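Local structure of peptide synthetase, module 7 (Actinoplanes teichomyceticus, 4TX3) at residues Leu60-Thr73 with Gln83-Pro95. The protein belongs to the condensation-domain family and, as part of a nonribosomal peptide synthetase, probably helps to recruit tailoring enzymes to the peptide being assembled. Numbering follows the deposited sequence.
Sequences LRDVAARHEILRTT and QHIHDAAPVRLTP
The methyl groups of Ala64 and Ala89 meet at 3.7 Å (CB to CB) where the C-terminal part of helix 53-66 packs on the extended chain that follows a short antiparallel hairpin, strands 72-73 and 84-85. The helix leads into the Arg-His-Glu-x-Leu-Arg-Thr motif of condensation domains. Farther along, Val91 CG1 faces Leu60 CB, and Leu60 CD1 touches Leu93 CD2 at 3.8 Å, the two leucines crossing nearly at right angles; Cys125 of strand 123-129 adjoins both. Beside these apolar contacts, Arg61 bends at chi3 (-69°) and its NH2 reaches Val91 O at 3.1 Å, while also pairing with Glu57. A water bridges Arg61 O and Ala89 N.

Arg71 ties the end of helix 53-66 to the chain around His86. Its NE donates to Ala64 O (2.7 Å) and NH2 to Ala65 O, while NH1 binds His86 O at 2.9 Å, that carbonyl lying in the guanidinium plane; Glu68 CA lies over one face. A leucine in place of Arg71 would probably leave these three carbonyls without their shared donor and weaken the link between helix and hairpin.

Thr73 and His84 form the hydrogen-bonded pair, and Thr72 pairs with Ile85 without such bonds. Beyond them His86 N donates to Arg71 O, and Thr73 OG1 meets the edge of the His86 ring in a 2.8 Å hydrogen bond to NE2.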
ATOM      1  N   LEU B  60      -0.313  -2.606  22.429  1.00 38.94           N
ATOM      2  CA  LEU B  60       1.148  -2.544  22.327  1.00 37.70           C
ATOM      3  C   LEU B  60       1.767  -3.913  22.612  1.00 38.13           C
ATOM      4  O   LEU B  60       2.612  -4.403  21.868  1.00 36.54           O
ATOM      5  CB  LEU B  60       1.696  -1.498  23.295  1.00 34.39           C
ATOM      6  CG  LEU B  60       1.388  -0.060  22.871  1.00 36.83           C
ATOM      7  CD1 LEU B  60       1.541   0.933  24.043  1.00 39.07           C
ATOM      8  CD2 LEU B  60       2.291   0.321  21.710  1.00 36.20           C
ATOM      9  N   ARG B  61       1.306  -4.527  23.693  1.00 38.56           N
ATOM     10  CA  ARG B  61       1.647  -5.900  24.038  1.00 36.37           C
ATOM     11  C   ARG B  61       1.322  -6.895  22.902  1.00 39.48           C
ATOM     12  O   ARG B  61       2.102  -7.821  22.640  1.00 38.13           O
ATOM     13  CB  ARG B  61       0.905  -6.281  25.319  1.00 38.56           C
ATOM     14  CG  ARG B  61       1.540  -7.349  26.146  1.00 44.18           C
ATOM     15  CD  ARG B  61       0.711  -7.591  27.409  1.00 53.76           C
ATOM     16  NE  ARG B  61       0.768  -6.463  28.340  1.00 49.41           N
ATOM     17  CZ  ARG B  61      -0.297  -5.882  28.889  1.00 55.51           C
ATOM     18  NH1 ARG B  61      -1.528  -6.304  28.595  1.00 57.73           N
ATOM     19  NH2 ARG B  61      -0.133  -4.866  29.728  1.00 50.51           N
ATOM     20  N   ASP B  62       0.179  -6.704  22.232  1.00 41.67           N
ATOM     21  CA  ASP B  62      -0.243  -7.588  21.138  1.00 35.73           C
ATOM     22  C   ASP B  62       0.613  -7.437  19.894  1.00 36.96           C
ATOM     23  O   ASP B  62       0.783  -8.389  19.133  1.00 35.24           O
ATOM     24  CB  ASP B  62      -1.700  -7.341  20.756  1.00 35.51           C
ATOM     25  CG  ASP B  62      -2.674  -7.798  21.826  1.00 45.47           C
ATOM     26  OD1 ASP B  62      -2.312  -8.665  22.658  1.00 47.10           O
ATOM     27  OD2 ASP B  62      -3.808  -7.269  21.844  1.00 50.25           O
ATOM     28  N   VAL B  63       1.144  -6.241  19.673  1.00 33.47           N
ATOM     29  CA  VAL B  63       1.994  -6.042  18.520  1.00 32.15           C
ATOM     30  C   VAL B  63       3.264  -6.853  18.703  1.00 34.09           C
ATOM     31  O   VAL B  63       3.768  -7.447  17.751  1.00 35.33           O
ATOM     32  CB  VAL B  63       2.329  -4.567  18.311  1.00 35.22           C
ATOM     33  CG1 VAL B  63       3.424  -4.391  17.233  1.00 28.32           C
ATOM     34  CG2 VAL B  63       1.065  -3.807  17.942  1.00 36.89           C
ATOM     35  N   ALA B  64       3.772  -6.906  19.929  1.00 35.21           N
ATOM     36  CA  ALA B  64       4.988  -7.676  20.177  1.00 36.43           C
ATOM     37  C   ALA B  64       4.669  -9.158  20.206  1.00 34.52           C
ATOM     38  O   ALA B  64       5.540  -9.991  19.921  1.00 35.18           O
ATOM     39  CB  ALA B  64       5.668  -7.243  21.483  1.00 33.46           C
ATOM     40  N   ALA B  65       3.432  -9.495  20.562  1.00 30.19           N
ATOM     41  CA  ALA B  65       3.021 -10.898  20.521  1.00 35.98           C
ATOM     42  C   ALA B  65       3.098 -11.376  19.076  1.00 32.92           C
ATOM     43  O   ALA B  65       3.592 -12.460  18.800  1.00 32.99           O
ATOM     44  CB  ALA B  65       1.619 -11.093  21.089  1.00 29.08           C
ATOM     45  N   ARG B  66       2.640 -10.531  18.160  1.00 32.77           N
ATOM     46  CA  ARG B  66       2.623 -10.843  16.735  1.00 31.84           C
ATOM     47  C   ARG B  66       4.039 -10.938  16.153  1.00 35.30           C
ATOM     48  O   ARG B  66       4.308 -11.824  15.339  1.00 33.95           O
ATOM     49  CB  ARG B  66       1.794  -9.782  16.001  1.00 28.21           C
ATOM     50  CG  ARG B  66       1.679  -9.916  14.491  1.00 27.64           C
ATOM     51  CD  ARG B  66       0.629  -8.924  13.984  1.00 29.71           C
ATOM     52  NE  ARG B  66       0.694  -8.716  12.541  1.00 32.42           N
ATOM     53  CZ  ARG B  66       0.130  -9.520  11.642  1.00 37.20           C
ATOM     54  NH1 ARG B  66      -0.554 -10.595  12.031  1.00 32.69           N
ATOM     55  NH2 ARG B  66       0.243  -9.244  10.348  1.00 37.68           N
ATOM     56  N   HIS B  67       4.932 -10.041  16.583  1.00 32.04           N
ATOM     57  CA  HIS B  67       6.298  -9.941  16.045  1.00 30.82           C
ATOM     58  C   HIS B  67       7.375 -10.333  17.059  1.00 28.73           C
ATOM     59  O   HIS B  67       7.698  -9.549  17.951  1.00 32.23           O
ATOM     60  CB  HIS B  67       6.590  -8.515  15.569  1.00 31.60           C
ATOM     61  CG  HIS B  67       5.656  -8.016  14.511  1.00 33.93           C
ATOM     62  ND1 HIS B  67       5.863  -8.246  13.168  1.00 34.05           N
ATOM     63  CD2 HIS B  67       4.523  -7.278  14.596  1.00 31.62           C
ATOM     64  CE1 HIS B  67       4.888  -7.688  12.472  1.00 30.81           C
ATOM     65  NE2 HIS B  67       4.064  -7.093  13.312  1.00 31.57           N
ATOM     66  N   GLU B  68       7.952 -11.520  16.907  1.00 28.79           N
ATOM     67  CA  GLU B  68       8.964 -12.010  17.850  1.00 31.56           C
ATOM     68  C   GLU B  68      10.137 -11.064  18.083  1.00 27.65           C
ATOM     69  O   GLU B  68      10.640 -10.963  19.199  1.00 24.82           O
ATOM     70  CB  GLU B  68       9.517 -13.352  17.382  1.00 31.92           C
ATOM     71  CG  GLU B  68       8.560 -14.494  17.570  1.00 32.87           C
ATOM     72  CD  GLU B  68       9.039 -15.761  16.894  1.00 42.36           C
ATOM     73  OE1 GLU B  68      10.160 -15.762  16.314  1.00 36.49           O
ATOM     74  OE2 GLU B  68       8.279 -16.753  16.937  1.00 49.70           O
ATOM     75  N   ILE B  69      10.579 -10.381  17.037  1.00 23.94           N
ATOM     76  CA  ILE B  69      11.745  -9.526  17.182  1.00 30.75           C
ATOM     77  C   ILE B  69      11.550  -8.409  18.219  1.00 33.16           C
ATOM     78  O   ILE B  69      12.524  -7.990  18.840  1.00 30.73           O
ATOM     79  CB  ILE B  69      12.178  -8.902  15.828  1.00 36.88           C
ATOM     80  CG1 ILE B  69      13.615  -8.372  15.961  1.00 33.47           C
ATOM     81  CG2 ILE B  69      11.145  -7.858  15.312  1.00 24.73           C
ATOM     82  CD1 ILE B  69      14.218  -7.925  14.680  1.00 37.88           C
ATOM     83  N   LEU B  70      10.305  -7.963  18.434  1.00 31.79           N
ATOM     84  CA  LEU B  70       9.996  -6.978  19.479  1.00 28.90           C
ATOM     85  C   LEU B  70      10.010  -7.537  20.919  1.00 34.78           C
ATOM     86  O   LEU B  70       9.917  -6.777  21.893  1.00 35.89           O
ATOM     87  CB  LEU B  70       8.631  -6.355  19.221  1.00 34.09           C
ATOM     88  CG  LEU B  70       8.437  -5.521  17.963  1.00 34.27           C
ATOM     89  CD1 LEU B  70       7.040  -4.919  17.980  1.00 30.71           C
ATOM     90  CD2 LEU B  70       9.501  -4.451  17.885  1.00 28.77           C
ATOM     91  N   ARG B  71      10.077  -8.858  21.061  1.00 30.37           N
ATOM     92  CA  ARG B  71      10.280  -9.466  22.374  1.00 31.92           C
ATOM     93  C   ARG B  71      11.564 -10.295  22.335  1.00 30.89           C
ATOM     94  O   ARG B  71      11.672 -11.355  22.940  1.00 32.80           O
ATOM     95  CB  ARG B  71       9.072 -10.314  22.801  1.00 29.66           C
ATOM     96  CG  ARG B  71       8.434 -11.134  21.690  1.00 31.46           C
ATOM     97  CD  ARG B  71       7.116 -11.758  22.152  1.00 32.70           C
ATOM     98  NE  ARG B  71       6.319 -12.289  21.050  1.00 29.47           N
ATOM     99  CZ  ARG B  71       6.425 -13.534  20.587  1.00 34.16           C
ATOM    100  NH1 ARG B  71       7.300 -14.377  21.133  1.00 30.73           N
ATOM    101  NH2 ARG B  71       5.660 -13.939  19.577  1.00 29.02           N
ATOM    102  N   THR B  72      12.536  -9.796  21.590  1.00 29.27           N
ATOM    103  CA  THR B  72      13.831 -10.431  21.514  1.00 30.82           C
ATOM    104  C   THR B  72      14.884  -9.598  22.250  1.00 31.42           C
ATOM    105  O   THR B  72      14.917  -8.376  22.109  1.00 33.54           O
ATOM    106  CB  THR B  72      14.259 -10.623  20.056  1.00 28.80           C
ATOM    107  OG1 THR B  72      13.237 -11.339  19.355  1.00 30.03           O
ATOM    108  CG2 THR B  72      15.552 -11.399  19.981  1.00 30.31           C
ATOM    109  N   THR B  73      15.726 -10.260  23.039  1.00 28.49           N
ATOM    110  CA  THR B  73      16.915  -9.632  23.590  1.00 32.22           C
ATOM    111  C   THR B  73      18.105 -10.266  22.929  1.00 30.94           C
ATOM    112  O   THR B  73      17.952 -11.282  22.254  1.00 29.12           O
ATOM    113  CB  THR B  73      17.034  -9.799  25.117  1.00 33.81           C
ATOM    114  OG1 THR B  73      16.828 -11.179  25.468  1.00 36.89           O
ATOM    115  CG2 THR B  73      16.030  -8.905  25.834  1.00 27.45           C
ATOM    116  N   GLN B  83      19.835 -14.417  19.251  1.00 32.31           N
ATOM    117  CA  GLN B  83      18.538 -13.816  19.500  1.00 34.45           C
ATOM    118  C   GLN B  83      17.780 -14.657  20.528  1.00 32.33           C
ATOM    119  O   GLN B  83      17.416 -15.798  20.258  1.00 33.57           O
ATOM    120  CB  GLN B  83      17.738 -13.690  18.202  1.00 29.41           C
ATOM    121  CG  GLN B  83      18.471 -12.934  17.121  1.00 29.96           C
ATOM    122  CD  GLN B  83      17.562 -12.476  15.997  1.00 31.04           C
ATOM    123  OE1 GLN B  83      16.563 -11.799  16.229  1.00 27.76           O
ATOM    124  NE2 GLN B  83      17.898 -12.864  14.763  1.00 32.78           N
ATOM    125  N   HIS B  84      17.576 -14.100  21.714  1.00 29.55           N
ATOM    126  CA  HIS B  84      16.736 -14.745  22.711  1.00 33.42           C
ATOM    127  C   HIS B  84      15.275 -14.253  22.635  1.00 35.87           C
ATOM    128  O   HIS B  84      14.945 -13.130  23.040  1.00 32.05           O
ATOM    129  CB  HIS B  84      17.282 -14.520  24.119  1.00 31.00           C
ATOM    130  CG  HIS B  84      16.566 -15.325  25.160  1.00 38.23           C
ATOM    131  ND1 HIS B  84      17.222 -16.155  26.043  1.00 42.72           N
ATOM    132  CD2 HIS B  84      15.245 -15.453  25.438  1.00 36.51           C
ATOM    133  CE1 HIS B  84      16.339 -16.747  26.826  1.00 40.28           C
ATOM    134  NE2 HIS B  84      15.132 -16.341  26.478  1.00 37.66           N
ATOM    135  N   ILE B  85      14.403 -15.123  22.149  1.00 33.24           N
ATOM    136  CA  ILE B  85      13.014 -14.769  21.917  1.00 32.69           C
ATOM    137  C   ILE B  85      12.159 -15.077  23.141  1.00 30.15           C
ATOM    138  O   ILE B  85      11.940 -16.225  23.478  1.00 33.22           O
ATOM    139  CB  ILE B  85      12.491 -15.516  20.677  1.00 35.39           C
ATOM    140  CG1 ILE B  85      13.337 -15.124  19.454  1.00 31.81           C
ATOM    141  CG2 ILE B  85      11.014 -15.252  20.454  1.00 35.47           C
ATOM    142  CD1 ILE B  85      13.144 -16.038  18.242  1.00 37.76           C
ATOM    143  N   HIS B  86      11.690 -14.038  23.813  1.00 34.11           N
ATOM    144  CA  HIS B  86      10.809 -14.203  24.961  1.00 34.00           C
ATOM    145  C   HIS B  86       9.365 -14.455  24.515  1.00 32.62           C
ATOM    146  O   HIS B  86       8.971 -14.046  23.421  1.00 31.95           O
ATOM    147  CB  HIS B  86      10.888 -12.966  25.863  1.00 33.63           C
ATOM    148  CG  HIS B  86      12.275 -12.652  26.339  1.00 38.30           C
ATOM    149  ND1 HIS B  86      12.749 -13.053  27.571  1.00 41.12           N
ATOM    150  CD2 HIS B  86      13.299 -11.995  25.738  1.00 39.70           C
ATOM    151  CE1 HIS B  86      14.000 -12.648  27.714  1.00 39.05           C
ATOM    152  NE2 HIS B  86      14.359 -12.002  26.618  1.00 37.08           N
ATOM    153  N   ASP B  87       8.593 -15.138  25.357  1.00 31.63           N
ATOM    154  CA  ASP B  87       7.164 -15.356  25.120  1.00 33.54           C
ATOM    155  C   ASP B  87       6.363 -14.069  24.991  1.00 37.94           C
ATOM    156  O   ASP B  87       5.378 -14.019  24.252  1.00 41.54           O
ATOM    157  CB  ASP B  87       6.549 -16.166  26.251  1.00 35.77           C
ATOM    158  CG  ASP B  87       6.881 -17.626  26.163  1.00 42.47           C
ATOM    159  OD1 ASP B  87       7.318 -18.076  25.076  1.00 38.64           O
ATOM    160  OD2 ASP B  87       6.687 -18.320  27.183  1.00 47.37           O
ATOM    161  N   ALA B  88       6.758 -13.045  25.743  1.00 33.46           N
ATOM    162  CA  ALA B  88       6.091 -11.752  25.674  1.00 35.98           C
ATOM    163  C   ALA B  88       7.026 -10.573  25.958  1.00 36.33           C
ATOM    164  O   ALA B  88       8.141 -10.737  26.471  1.00 37.39           O
ATOM    165  CB  ALA B  88       4.924 -11.724  26.628  1.00 32.89           C
ATOM    166  N   ALA B  89       6.561  -9.383  25.594  1.00 36.68           N
ATOM    167  CA  ALA B  89       7.223  -8.138  25.970  1.00 41.35           C
ATOM    168  C   ALA B  89       6.390  -7.442  27.036  1.00 42.74           C
ATOM    169  O   ALA B  89       5.174  -7.267  26.871  1.00 43.25           O
ATOM    170  CB  ALA B  89       7.426  -7.225  24.757  1.00 31.96           C
ATOM    171  N   PRO B  90       7.037  -7.069  28.147  1.00 43.36           N
ATOM    172  CA  PRO B  90       6.351  -6.380  29.242  1.00 41.29           C
ATOM    173  C   PRO B  90       5.924  -5.004  28.784  1.00 39.70           C
ATOM    174  O   PRO B  90       6.766  -4.263  28.284  1.00 45.32           O
ATOM    175  CB  PRO B  90       7.425  -6.276  30.336  1.00 44.02           C
ATOM    176  CG  PRO B  90       8.618  -7.086  29.826  1.00 42.14           C
ATOM    177  CD  PRO B  90       8.494  -7.121  28.351  1.00 43.16           C
ATOM    178  N   VAL B  91       4.654  -4.652  28.917  1.00 40.23           N
ATOM    179  CA  VAL B  91       4.277  -3.272  28.654  1.00 37.39           C
ATOM    180  C   VAL B  91       3.524  -2.730  29.843  1.00 43.19           C
ATOM    181  O   VAL B  91       2.505  -3.299  30.239  1.00 44.74           O
ATOM    182  CB  VAL B  91       3.402  -3.122  27.392  1.00 38.38           C
ATOM    183  CG1 VAL B  91       2.985  -1.664  27.215  1.00 37.15           C
ATOM    184  CG2 VAL B  91       4.135  -3.621  26.160  1.00 37.81           C
ATOM    185  N   ARG B  92       4.031  -1.648  30.427  1.00 42.39           N
ATOM    186  CA  ARG B  92       3.258  -0.914  31.423  1.00 45.75           C
ATOM    187  C   ARG B  92       3.113   0.535  30.978  1.00 45.35           C
ATOM    188  O   ARG B  92       4.099   1.220  30.726  1.00 40.73           O
ATOM    189  CB  ARG B  92       3.908  -1.005  32.796  1.00 48.08           C
ATOM    190  CG  ARG B  92       2.988  -0.551  33.901  1.00 58.61           C
ATOM    191  CD  ARG B  92       3.544  -0.920  35.260  1.00 72.38           C
ATOM    192  NE  ARG B  92       2.487  -0.970  36.265  1.00 80.31           N
ATOM    193  CZ  ARG B  92       2.683  -1.310  37.535  1.00 87.17           C
ATOM    194  NH1 ARG B  92       3.901  -1.631  37.955  1.00 93.77           N
ATOM    195  NH2 ARG B  92       1.662  -1.334  38.384  1.00 85.12           N
ATOM    196  N   LEU B  93       1.879   1.004  30.863  1.00 43.57           N
ATOM    197  CA  LEU B  93       1.662   2.280  30.195  1.00 47.66           C
ATOM    198  C   LEU B  93       0.948   3.295  31.081  1.00 47.82           C
ATOM    199  O   LEU B  93      -0.090   3.844  30.715  1.00 47.13           O
ATOM    200  CB  LEU B  93       0.873   2.068  28.900  1.00 42.35           C
ATOM    201  CG  LEU B  93       1.001   3.211  27.897  1.00 44.91           C
ATOM    202  CD1 LEU B  93       2.418   3.306  27.340  1.00 39.32           C
ATOM    203  CD2 LEU B  93      -0.027   3.068  26.787  1.00 42.30           C
ATOM    204  N   THR B  94       1.518   3.554  32.248  1.00 49.53           N
ATOM    205  CA  THR B  94       0.975   4.569  33.131  1.00 46.94           C
ATOM    206  C   THR B  94       1.241   5.952  32.530  1.00 43.78           C
ATOM    207  O   THR B  94       2.389   6.300  32.242  1.00 42.16           O
ATOM    208  CB  THR B  94       1.589   4.463  34.530  1.00 53.28           C
ATOM    209  OG1 THR B  94       2.986   4.746  34.444  1.00 54.48           O
ATOM    210  CG2 THR B  94       1.422   3.054  35.074  1.00 54.79           C
ATOM    211  N   PRO B  95       0.177   6.742  32.333  1.00 45.45           N
ATOM    212  CA  PRO B  95       0.297   8.071  31.722  1.00 43.84           C
ATOM    213  C   PRO B  95       1.196   9.009  32.522  1.00 45.12           C
ATOM    214  O   PRO B  95       1.250   8.943  33.754  1.00 45.29           O
ATOM    215  CB  PRO B  95      -1.147   8.594  31.713  1.00 38.19           C
ATOM    216  CG  PRO B  95      -2.006   7.389  31.869  1.00 38.89           C
ATOM    217  CD  PRO B  95      -1.215   6.436  32.707  1.00 45.53           C
TER
HETATM  218  O   HOH W   1       3.959  -9.637  24.232  1.00 40.99           O
HETATM  219  O   HOH W   2      13.814 -12.263  16.694  1.00 26.51           O